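Local coordinates for protein GNA33 (PDB 2G5D) that probably cleaves the beta-1,4-glycosidic bond between N-acetylmuramic acid and N-acetylglucosamine in peptidoglycan, acting as a lytic transglycosylase that leaves a 1,6-anhydro sugar, at residues A31-A36 with T104-A109; A70-K73 with G77-D80; S64-C69 with T88-F93. One frame throughout, in Å; residues are numbered along the deposited sequence.

Contact 1: A31-A36 with T104-A109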
ATOM      1  N   ALA A  31     -19.994   6.159 -26.104  1.00 33.35           N
ATOM      2  CA  ALA A  31     -20.615   5.134 -25.261  1.00 32.61           C
ATOM      3  C   ALA A  31     -20.636   3.776 -25.970  1.00 32.43           C
ATOM      4  O   ALA A  31     -20.878   3.695 -27.180  1.00 31.56           O
ATOM      5  CB  ALA A  31     -22.009   5.566 -24.837  1.00 32.19           C
ATOM      6  N   GLY A  32     -20.284   2.725 -25.234  1.00 32.47           N
ATOM      7  CA  GLY A  32     -20.208   1.393 -25.822  1.00 33.08           C
ATOM      8  C   GLY A  32     -18.845   1.018 -26.391  1.00 33.47           C
ATOM      9  O   GLY A  32     -18.672  -0.099 -26.853  1.00 32.82           O
ATOM     10  N   THR A  33     -17.882   1.941 -26.371  1.00 33.54           N
ATOM     11  CA  THR A  33     -16.523   1.653 -26.894  1.00 33.65           C
ATOM     12  C   THR A  33     -15.828   0.626 -26.006  1.00 33.86           C
ATOM     13  O   THR A  33     -15.923   0.691 -24.788  1.00 33.46           O
ATOM     14  CB  THR A  33     -15.644   2.943 -27.028  1.00 33.64           C
ATOM     15  OG1 THR A  33     -16.236   3.825 -27.989  1.00 33.06           O
ATOM     16  CG2 THR A  33     -14.218   2.622 -27.497  1.00 32.56           C
ATOM     17  N   THR A  34     -15.152  -0.339 -26.626  1.00 33.70           N
ATOM     18  CA  THR A  34     -14.537  -1.419 -25.874  1.00 33.86           C
ATOM     19  C   THR A  34     -13.037  -1.531 -26.157  1.00 34.62           C
ATOM     20  O   THR A  34     -12.571  -1.197 -27.250  1.00 35.03           O
ATOM     21  CB  THR A  34     -15.239  -2.783 -26.135  1.00 33.54           C
ATOM     22  OG1 THR A  34     -15.517  -2.905 -27.525  1.00 33.32           O
ATOM     23  CG2 THR A  34     -16.560  -2.884 -25.394  1.00 33.57           C
ATOM     24  N   VAL A  35     -12.296  -1.977 -25.144  1.00 34.94           N
ATOM     25  CA  VAL A  35     -10.879  -2.337 -25.243  1.00 35.23           C
ATOM     26  C   VAL A  35     -10.790  -3.653 -24.487  1.00 35.11           C
ATOM     27  O   VAL A  35     -11.485  -3.850 -23.491  1.00 36.25           O
ATOM     28  CB  VAL A  35      -9.941  -1.267 -24.558  1.00 35.67           C
ATOM     29  CG1 VAL A  35      -8.550  -1.826 -24.316  1.00 36.14           C
ATOM     30  CG2 VAL A  35      -9.828  -0.011 -25.398  1.00 35.92           C
ATOM     31  N   ALA A  36      -9.967  -4.572 -24.967  1.00 34.80           N
ATOM     32  CA  ALA A  36      -9.847  -5.875 -24.331  1.00 34.29           C
ATOM     33  C   ALA A  36      -8.397  -6.281 -24.252  1.00 33.82           C
ATOM     34  O   ALA A  36      -7.601  -5.925 -25.114  1.00 34.60           O
ATOM     35  CB  ALA A  36     -10.639  -6.926 -25.097  1.00 34.26           C
ATOM     36  N   THR A 104     -13.654  10.196 -19.151  1.00 29.54           N
ATOM     37  CA  THR A 104     -14.625   9.218 -19.631  1.00 28.96           C
ATOM     38  C   THR A 104     -14.569   7.988 -18.732  1.00 28.86           C
ATOM     39  O   THR A 104     -13.470   7.493 -18.424  1.00 27.42           O
ATOM     40  CB  THR A 104     -14.317   8.833 -21.113  1.00 29.65           C
ATOM     41  OG1 THR A 104     -14.496   9.982 -21.938  1.00 28.31           O
ATOM     42  CG2 THR A 104     -15.221   7.681 -21.606  1.00 28.75           C
ATOM     43  N   PRO A 105     -15.750   7.483 -18.285  1.00 29.36           N
ATOM     44  CA  PRO A 105     -15.761   6.267 -17.482  1.00 29.21           C
ATOM     45  C   PRO A 105     -15.708   4.970 -18.324  1.00 29.54           C
ATOM     46  O   PRO A 105     -16.450   4.808 -19.299  1.00 29.21           O
ATOM     47  CB  PRO A 105     -17.096   6.356 -16.704  1.00 29.56           C
ATOM     48  CG  PRO A 105     -17.744   7.645 -17.121  1.00 28.84           C
ATOM     49  CD  PRO A 105     -17.114   8.021 -18.440  1.00 28.87           C
ATOM     50  N   TRP A 106     -14.821   4.072 -17.929  1.00 29.92           N
ATOM     51  CA  TRP A 106     -14.690   2.745 -18.549  1.00 29.36           C
ATOM     52  C   TRP A 106     -15.051   1.706 -17.518  1.00 29.57           C
ATOM     53  O   TRP A 106     -14.279   1.466 -16.580  1.00 29.05           O
ATOM     54  CB  TRP A 106     -13.264   2.476 -19.036  1.00 28.65           C
ATOM     55  CG  TRP A 106     -12.817   3.407 -20.120  1.00 28.60           C
ATOM     56  CD1 TRP A 106     -12.380   4.699 -19.955  1.00 28.69           C
ATOM     57  CD2 TRP A 106     -12.771   3.138 -21.526  1.00 29.98           C
ATOM     58  NE1 TRP A 106     -12.041   5.235 -21.173  1.00 28.73           N
ATOM     59  CE2 TRP A 106     -12.261   4.302 -22.155  1.00 28.95           C
ATOM     60  CE3 TRP A 106     -13.070   2.008 -22.322  1.00 28.31           C
ATOM     61  CZ2 TRP A 106     -12.059   4.379 -23.543  1.00 28.91           C
ATOM     62  CZ3 TRP A 106     -12.871   2.086 -23.712  1.00 28.66           C
ATOM     63  CH2 TRP A 106     -12.378   3.267 -24.304  1.00 29.40           C
ATOM     64  N   GLN A 107     -16.227   1.095 -17.696  1.00 30.22           N
ATOM     65  CA  GLN A 107     -16.650  -0.023 -16.845  1.00 29.79           C
ATOM     66  C   GLN A 107     -15.736  -1.238 -17.075  1.00 29.92           C
ATOM     67  O   GLN A 107     -15.409  -1.571 -18.218  1.00 30.14           O
ATOM     68  CB  GLN A 107     -18.100  -0.383 -17.125  1.00 30.23           C
ATOM     69  CG  GLN A 107     -18.587  -1.478 -16.212  1.00 31.29           C
ATOM     70  CD  GLN A 107     -20.085  -1.681 -16.278  1.00 35.01           C
ATOM     71  OE1 GLN A 107     -20.661  -1.755 -17.364  1.00 32.55           O
ATOM     72  NE2 GLN A 107     -20.722  -1.799 -15.107  1.00 36.84           N
ATOM     73  N   VAL A 108     -15.328  -1.880 -15.985  1.00 29.79           N
ATOM     74  CA  VAL A 108     -14.293  -2.920 -16.023  1.00 30.08           C
ATOM     75  C   VAL A 108     -14.900  -4.310 -15.808  1.00 29.82           C
ATOM     76  O   VAL A 108     -15.607  -4.544 -14.812  1.00 29.07           O
ATOM     77  CB  VAL A 108     -13.149  -2.641 -14.990  1.00 29.87           C
ATOM     78  CG1 VAL A 108     -12.045  -3.725 -15.093  1.00 29.86           C
ATOM     79  CG2 VAL A 108     -12.534  -1.238 -15.197  1.00 29.71           C
ATOM     80  N   ALA A 109     -14.672  -5.205 -16.770  1.00 29.43           N
ATOM     81  CA  ALA A 109     -14.965  -6.626 -16.567  1.00 30.93           C
ATOM     82  C   ALA A 109     -13.676  -7.428 -16.561  1.00 30.83           C
ATOM     83  O   ALA A 109     -12.823  -7.254 -17.424  1.00 31.49           O
ATOM     84  CB  ALA A 109     -15.946  -7.163 -17.621  1.00 29.75           C
TER

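Contact 2: A70-K73 with G77-D80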
ATOM      1  N   ALA A  70       1.049  15.619  -8.185  1.00 29.62           N
ATOM      2  CA  ALA A  70       2.453  16.016  -7.922  1.00 29.69           C
ATOM      3  C   ALA A  70       3.431  15.164  -8.744  1.00 29.59           C
ATOM      4  O   ALA A  70       4.476  15.648  -9.199  1.00 29.46           O
ATOM      5  CB  ALA A  70       2.794  15.934  -6.428  1.00 29.74           C
ATOM      6  N   ASN A  71       3.085  13.898  -8.938  1.00 30.24           N
ATOM      7  CA  ASN A  71       3.836  13.004  -9.846  1.00 30.66           C
ATOM      8  C   ASN A  71       3.098  12.690 -11.166  1.00 31.05           C
ATOM      9  O   ASN A  71       3.719  12.615 -12.236  1.00 31.77           O
ATOM     10  CB  ASN A  71       4.197  11.683  -9.138  1.00 30.80           C
ATOM     11  CG  ASN A  71       5.365  11.823  -8.145  1.00 31.13           C
ATOM     12  OD1 ASN A  71       5.951  12.897  -7.978  1.00 30.69           O
ATOM     13  ND2 ASN A  71       5.703  10.723  -7.489  1.00 29.80           N
ATOM     14  N   LEU A  72       1.785  12.480 -11.096  1.00 31.34           N
ATOM     15  CA  LEU A  72       1.019  12.044 -12.259  1.00 31.65           C
ATOM     16  C   LEU A  72       1.054  13.080 -13.380  1.00 32.29           C
ATOM     17  O   LEU A  72       0.986  12.726 -14.561  1.00 32.31           O
ATOM     18  CB  LEU A  72      -0.432  11.750 -11.860  1.00 31.82           C
ATOM     19  CG  LEU A  72      -1.279  10.588 -12.408  1.00 32.02           C
ATOM     20  CD1 LEU A  72      -2.718  11.059 -12.615  1.00 26.92           C
ATOM     21  CD2 LEU A  72      -0.728   9.903 -13.648  1.00 31.91           C
ATOM     22  N   LYS A  73       1.184  14.359 -13.008  1.00 33.10           N
ATOM     23  CA  LYS A  73       1.202  15.464 -13.973  1.00 33.75           C
ATOM     24  C   LYS A  73       2.325  15.352 -15.007  1.00 34.85           C
ATOM     25  O   LYS A  73       2.256  15.971 -16.084  1.00 34.74           O
ATOM     26  CB  LYS A  73       1.283  16.819 -13.256  1.00 33.57           C
ATOM     27  CG  LYS A  73       2.716  17.279 -12.934  1.00 31.82           C
ATOM     28  CD  LYS A  73       2.754  18.607 -12.290  1.00 31.05           C
ATOM     29  CE  LYS A  73       3.021  18.493 -10.813  1.00 34.29           C
ATOM     30  NZ  LYS A  73       3.680  19.735 -10.282  1.00 34.90           N
ATOM     31  N   GLY A  77       0.028  12.490 -21.299  1.00 30.30           N
ATOM     32  CA  GLY A  77      -1.418  12.416 -21.449  1.00 29.56           C
ATOM     33  C   GLY A  77      -2.212  12.853 -20.225  1.00 29.98           C
ATOM     34  O   GLY A  77      -3.446  12.939 -20.288  1.00 29.32           O
ATOM     35  N   TRP A  78      -1.507  13.161 -19.128  1.00 30.15           N
ATOM     36  CA  TRP A  78      -2.141  13.567 -17.869  1.00 30.12           C
ATOM     37  C   TRP A  78      -1.867  15.032 -17.503  1.00 30.05           C
ATOM     38  O   TRP A  78      -2.400  15.523 -16.522  1.00 30.77           O
ATOM     39  CB  TRP A  78      -1.701  12.652 -16.695  1.00 29.30           C
ATOM     40  CG  TRP A  78      -2.249  11.222 -16.729  1.00 29.01           C
ATOM     41  CD1 TRP A  78      -1.642  10.130 -17.294  1.00 27.28           C
ATOM     42  CD2 TRP A  78      -3.481  10.740 -16.145  1.00 28.25           C
ATOM     43  NE1 TRP A  78      -2.407   9.014 -17.106  1.00 28.57           N
ATOM     44  CE2 TRP A  78      -3.546   9.351 -16.415  1.00 26.64           C
ATOM     45  CE3 TRP A  78      -4.537  11.351 -15.427  1.00 28.52           C
ATOM     46  CZ2 TRP A  78      -4.616   8.553 -16.006  1.00 28.50           C
ATOM     47  CZ3 TRP A  78      -5.596  10.551 -14.998  1.00 27.90           C
ATOM     48  CH2 TRP A  78      -5.634   9.173 -15.301  1.00 28.58           C
ATOM     49  N   GLN A  79      -1.065  15.728 -18.306  1.00 30.15           N
ATOM     50  CA  GLN A  79      -0.625  17.092 -18.008  1.00 30.20           C
ATOM     51  C   GLN A  79      -1.781  18.080 -17.896  1.00 29.63           C
ATOM     52  O   GLN A  79      -1.849  18.853 -16.941  1.00 29.25           O
ATOM     53  CB  GLN A  79       0.356  17.614 -19.079  1.00 29.82           C
ATOM     54  CG  GLN A  79       1.600  16.754 -19.320  1.00 31.34           C
ATOM     55  CD  GLN A  79       1.464  15.808 -20.518  1.00 31.17           C
ATOM     56  OE1 GLN A  79       0.390  15.264 -20.794  1.00 31.38           O
ATOM     57  NE2 GLN A  79       2.563  15.611 -21.226  1.00 31.14           N
ATOM     58  N   ASP A  80      -2.653  18.074 -18.905  1.00 29.08           N
ATOM     59  CA  ASP A  80      -3.833  18.942 -18.963  1.00 28.35           C
ATOM     60  C   ASP A  80      -4.866  18.716 -17.836  1.00 28.07           C
ATOM     61  O   ASP A  80      -5.311  19.690 -17.209  1.00 27.51           O
ATOM     62  CB  ASP A  80      -4.502  18.840 -20.345  1.00 27.93           C
ATOM     63  CG  ASP A  80      -3.856  19.737 -21.369  1.00 28.14           C
ATOM     64  OD1 ASP A  80      -4.235  19.625 -22.556  1.00 27.88           O
ATOM     65  OD2 ASP A  80      -2.978  20.565 -20.995  1.00 27.58           O
TER

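Contact 3: S64-C69 with T88-F93. Unlike the reference sequence in segment 88-93: Ile90 (reference Val).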
ATOM      1  N   SER A  64      -8.020  14.408  -3.499  1.00 28.09           N
ATOM      2  CA  SER A  64      -7.262  13.177  -3.663  1.00 28.13           C
ATOM      3  C   SER A  64      -6.543  13.164  -5.026  1.00 27.90           C
ATOM      4  O   SER A  64      -5.342  12.858  -5.100  1.00 28.06           O
ATOM      5  CB  SER A  64      -8.212  11.992  -3.486  1.00 28.74           C
ATOM      6  OG  SER A  64      -7.537  10.756  -3.451  1.00 28.65           O
ATOM      7  N   PHE A  65      -7.246  13.537  -6.100  1.00 28.03           N
ATOM      8  CA  PHE A  65      -6.621  13.616  -7.454  1.00 28.24           C
ATOM      9  C   PHE A  65      -5.434  14.588  -7.526  1.00 27.72           C
ATOM     10  O   PHE A  65      -4.409  14.278  -8.141  1.00 27.94           O
ATOM     11  CB  PHE A  65      -7.655  13.942  -8.559  1.00 28.63           C
ATOM     12  CG  PHE A  65      -7.091  13.833  -9.968  1.00 28.81           C
ATOM     13  CD1 PHE A  65      -6.672  12.607 -10.484  1.00 30.43           C
ATOM     14  CD2 PHE A  65      -6.967  14.967 -10.767  1.00 29.82           C
ATOM     15  CE1 PHE A  65      -6.135  12.515 -11.780  1.00 28.87           C
ATOM     16  CE2 PHE A  65      -6.437  14.893 -12.076  1.00 26.28           C
ATOM     17  CZ  PHE A  65      -6.028  13.666 -12.585  1.00 28.27           C
ATOM     18  N   ARG A  66      -5.597  15.770  -6.926  1.00 27.70           N
ATOM     19  CA  ARG A  66      -4.556  16.812  -6.833  1.00 27.34           C
ATOM     20  C   ARG A  66      -3.286  16.324  -6.150  1.00 27.60           C
ATOM     21  O   ARG A  66      -2.182  16.658  -6.589  1.00 26.88           O
ATOM     22  CB  ARG A  66      -5.073  18.070  -6.082  1.00 28.58           C
ATOM     23  CG  ARG A  66      -5.937  19.084  -6.888  1.00 27.70           C
ATOM     24  CD  ARG A  66      -5.956  20.414  -6.109  1.00 27.47           C
ATOM     25  NE  ARG A  66      -6.920  21.387  -6.626  1.00 28.13           N
ATOM     26  CZ  ARG A  66      -7.064  22.630  -6.156  1.00 29.20           C
ATOM     27  NH1 ARG A  66      -6.299  23.065  -5.163  1.00 26.52           N
ATOM     28  NH2 ARG A  66      -7.978  23.439  -6.681  1.00 27.42           N
ATOM     29  N   LEU A  67      -3.433  15.533  -5.078  1.00 26.35           N
ATOM     30  CA  LEU A  67      -2.278  14.911  -4.409  1.00 26.57           C
ATOM     31  C   LEU A  67      -1.499  13.960  -5.352  1.00 26.84           C
ATOM     32  O   LEU A  67      -0.269  13.978  -5.396  1.00 25.67           O
ATOM     33  CB  LEU A  67      -2.730  14.173  -3.128  1.00 26.45           C
ATOM     34  CG  LEU A  67      -3.281  14.978  -1.946  1.00 26.40           C
ATOM     35  CD1 LEU A  67      -4.159  14.125  -0.994  1.00 30.64           C
ATOM     36  CD2 LEU A  67      -2.191  15.642  -1.160  1.00 27.10           C
ATOM     37  N   GLY A  68      -2.219  13.127  -6.101  1.00 26.54           N
ATOM     38  CA  GLY A  68      -1.581  12.231  -7.059  1.00 27.53           C
ATOM     39  C   GLY A  68      -0.854  12.983  -8.177  1.00 27.97           C
ATOM     40  O   GLY A  68       0.179  12.526  -8.643  1.00 29.39           O
ATOM     41  N   CYS A  69      -1.373  14.148  -8.566  1.00 28.56           N
ATOM     42  CA  CYS A  69      -0.809  14.974  -9.648  1.00 29.26           C
ATOM     43  C   CYS A  69       0.593  15.500  -9.445  1.00 29.68           C
ATOM     44  O   CYS A  69       1.283  15.788 -10.439  1.00 29.87           O
ATOM     45  CB  CYS A  69      -1.754  16.118 -10.040  1.00 29.81           C
ATOM     46  SG  CYS A  69      -3.168  15.600 -11.013  1.00 31.23           S
ATOM     47  N   THR A  88      -9.418  24.187 -10.628  1.00 29.76           N
ATOM     48  CA  THR A  88     -10.758  23.824 -10.204  1.00 28.69           C
ATOM     49  C   THR A  88     -10.961  24.041  -8.680  1.00 29.89           C
ATOM     50  O   THR A  88     -10.193  23.511  -7.885  1.00 29.99           O
ATOM     51  CB  THR A  88     -11.014  22.349 -10.552  1.00 28.92           C
ATOM     52  OG1 THR A  88     -10.723  22.138 -11.943  1.00 27.29           O
ATOM     53  CG2 THR A  88     -12.455  21.944 -10.234  1.00 26.77           C
ATOM     54  N   PRO A  89     -11.992  24.833  -8.270  1.00 29.82           N
ATOM     55  CA  PRO A  89     -12.220  25.038  -6.835  1.00 29.92           C
ATOM     56  C   PRO A  89     -12.466  23.737  -6.065  1.00 29.79           C
ATOM     57  O   PRO A  89     -13.079  22.803  -6.597  1.00 28.55           O
ATOM     58  CB  PRO A  89     -13.499  25.912  -6.795  1.00 29.68           C
ATOM     59  CG  PRO A  89     -13.535  26.572  -8.106  1.00 30.13           C
ATOM     60  CD  PRO A  89     -12.987  25.558  -9.082  1.00 29.40           C
ATOM     61  N   ILE A  90     -12.002  23.683  -4.814  1.00 30.23           N
ATOM     62  CA  ILE A  90     -12.284  22.523  -3.969  1.00 30.04           C
ATOM     63  C   ILE A  90     -13.712  22.614  -3.440  1.00 31.04           C
ATOM     64  O   ILE A  90     -13.936  23.021  -2.286  1.00 30.22           O
ATOM     65  CB  ILE A  90     -11.256  22.348  -2.795  1.00 30.49           C
ATOM     66  CG1 ILE A  90      -9.822  22.359  -3.339  1.00 29.53           C
ATOM     67  CG2 ILE A  90     -11.519  21.038  -2.044  1.00 29.37           C
ATOM     68  CD1 ILE A  90      -9.382  21.060  -3.997  1.00 32.00           C
ATOM     69  N   HIS A  91     -14.651  22.223  -4.314  1.00 30.77           N
ATOM     70  CA  HIS A  91     -16.100  22.220  -4.066  1.00 30.61           C
ATOM     71  C   HIS A  91     -16.714  21.200  -4.991  1.00 30.38           C
ATOM     72  O   HIS A  91     -16.359  21.142  -6.165  1.00 31.19           O
ATOM     73  CB  HIS A  91     -16.744  23.577  -4.358  1.00 30.42           C
ATOM     74  CG  HIS A  91     -18.134  23.720  -3.799  1.00 29.14           C
ATOM     75  ND1 HIS A  91     -19.233  23.097  -4.355  1.00 27.03           N
ATOM     76  CD2 HIS A  91     -18.597  24.416  -2.730  1.00 29.43           C
ATOM     77  CE1 HIS A  91     -20.304  23.382  -3.645  1.00 28.68           C
ATOM     78  NE2 HIS A  91     -19.951  24.190  -2.656  1.00 26.89           N
ATOM     79  N   SER A  92     -17.649  20.412  -4.458  1.00 30.31           N
ATOM     80  CA  SER A  92     -18.307  19.338  -5.188  1.00 28.84           C
ATOM     81  C   SER A  92     -19.057  19.737  -6.445  1.00 28.79           C
ATOM     82  O   SER A  92     -19.205  18.908  -7.341  1.00 28.96           O
ATOM     83  CB  SER A  92     -19.250  18.604  -4.259  1.00 28.51           C
ATOM     84  OG  SER A  92     -18.508  18.027  -3.216  1.00 28.21           O
ATOM     85  N   PHE A  93     -19.543  20.976  -6.516  1.00 28.38           N
ATOM     86  CA  PHE A  93     -20.268  21.435  -7.702  1.00 28.34           C
ATOM     87  C   PHE A  93     -19.331  21.525  -8.902  1.00 28.72           C
ATOM     88  O   PHE A  93     -19.566  20.894  -9.940  1.00 28.35           O
ATOM     89  CB  PHE A  93     -20.980  22.774  -7.457  1.00 28.96           C
ATOM     90  CG  PHE A  93     -21.758  23.269  -8.649  1.00 29.04           C
ATOM     91  CD1 PHE A  93     -22.978  22.676  -8.993  1.00 28.58           C
ATOM     92  CD2 PHE A  93     -21.266  24.304  -9.439  1.00 29.04           C
ATOM     93  CE1 PHE A  93     -23.714  23.120 -10.097  1.00 29.90           C
ATOM     94  CE2 PHE A  93     -21.993  24.753 -10.550  1.00 30.45           C
ATOM     95  CZ  PHE A  93     -23.221  24.164 -10.869  1.00 31.14           C
TER

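Contact 1: A31-A36 with T104-A109
Thr34 and Trp106 are the points of closest backbone approach, with their CA atoms 8.4 Å apart, too far for the strands to pair directly. Strand 40-44 lies between them, antiparallel to both 34-37 and 103-110, so 34-37 and 103-110 run the same way. The contact must therefore reach across a neighbour, and Trp106 is long enough to do it. Its CG is anti to the carbonyl carbon (chi1 -64°), which sends the indole over Tyr42 and Val44 of the middle strand toward 31-36. The far end of the six-membered ring does the touching. Thr33 meets it twice: CG2 comes within 3.7 Å of Trp106 CH2, and the backbone O of Thr33 stands 3.5 Å from Trp106 CZ3, approaching the ring obliquely. Two residues on, in strand 34-37, Val35 CG2 reaches the same CZ3 of Trp106 at 4.1 Å. Beta-branched residues suit these places, because each carries a methyl close to an extended backbone; that of Thr33 serves the indole while its OG1 is occupied by a hydrogen bond with Pro30 O. On the other side of 103-110 comes strand 403-413, whose Leu412 also packs on Trp106. No hydrogen bond or charge joins the two segments, so the hairpin of strands 34-37 and 40-44, with the residue leading into it, meets the indole through dispersion and fit of shape.

Contact 2: A70-K73 with G77-D80
Leu72 and Trp78 make the apolar part of this contact, with both leucine methyls set over one face of the indole. CD2 sits above the five-membered ring, 3.6 Å from its centroid and only 8° off the ring normal, a clear CH-pi contact. CD1 lies over the same face but displaced toward the rim of the six-membered ring, 3.4 Å from Trp78 CE3. Both side-chain torsions of Leu72 lie away from staggered values, which may reflect close packing on the indole or some uncertainty in placing the fork. A leucine suits the place because its fork supplies one methyl to each ring of the indole. Phe65, about two helical turns before Leu72, touches both residues, while Leu412, Pro413 and Met416 meet Trp78 from the C-terminal part of the chain. The two segments belong to a helix-loop-helix unit: the chain leaves helix 58-72, a short loop turns it back and helix 79-86 follows, tied to the first helix by the Cys69-Cys82 disulfide.

Carbonyl oxygens provide a second kind of contact, without hydrogen bonds across the segments. Leu72 O rests 3.4 Å from Trp78 CB, and Lys73 O lies equally far, 3.4 Å, from Gln79 CG. The polar bond lies within 77-80, from the loop to the first turn of the next helix: Gly77 N donates to Gln79 OE1 at 2.8 Å, a bent bond whose donor stands above the carbonyl plane. Gln79 can fold back this way because its chain is kinked at chi2 (97°), and its NE2 bonds to Gln76 OE1, fixing the amide's rotation. Gly77 has a positive phi, at which a CB would collide with the preceding carbonyl O.

Contact 3: S64-C69 with T88-F93
Arg66 presents one face of its guanidinium to Ile90, whose CD1 lies over the centre of the group, 3.5 Å above its plane; at the guanidinium edge is the backbone carbonyl of Thr88. Elsewhere in 64-69, the Phe65 ring carries Cys69 SG over one face, toward the rim. Arg66 links helix 58-72 to the loop before helix 92-102, while the disulfide from Cys69 to Cys82 ties it to helix 79-86. These are three successive helices, 58-72, 79-86 and 92-102, the last beginning with His91 as N-cap.

Arg66 reaches the loop because its chain is extended from CG to NE. NH2 donates to Thr88 O at 2.5 Å, with a bent N-H...O angle of 132° and the oxygen somewhat out of the guanidinium plane; so short a distance makes the exact geometry doubtful. NE bonds to Ala85 O, near the end of helix 79-86, so two carbonyls probably share in setting the group's orientation. Such a helix end, with its partial negative charge, would probably favour the positive guanidinium. Arginine suits this place, since a long chain with several N-H groups can serve two carbonyls at once.

In Ile90, chi1 (-52°) turns CG1 toward the arginine, and the next torsion carries CD1 over the planar group; an aliphatic side chain packs well against the weakly solvated face of a guanidinium. Ile90 is also the centre of an inverse gamma turn, closed by a weak bond from His91 N to Pro89 O. Thr88, for its part, directs OG1 to Gln84 O. The next helix is capped where Phe93 N, lying in the plane of the His91 ring, donates to ND1 of His91 at 3.0 Å, nearly straight.

Contacts 2 and 3 both use helix 58-72, with centres about 13 Å apart, and touch through Phe65, whose CE1 lies 3.8 Å from both Leu72 CD1 and Trp78 CZ3. Contact 1 stands off at the hairpin of strands 34-37 and 40-44, its centre about 22 Å from that of contact 2 and 24 Å from that of contact 3. Along the chain contact 2 is nested inside contact 3, and both inside contact 1. Helices 58-72, 79-86 and 92-102 thus form one excursion between the paired strands 40-44 and 103-110. Trp78 of contact 2 and Trp106 of contact 1 both pack on Leu412, making strand 403-413 common ground for helices and hairpin.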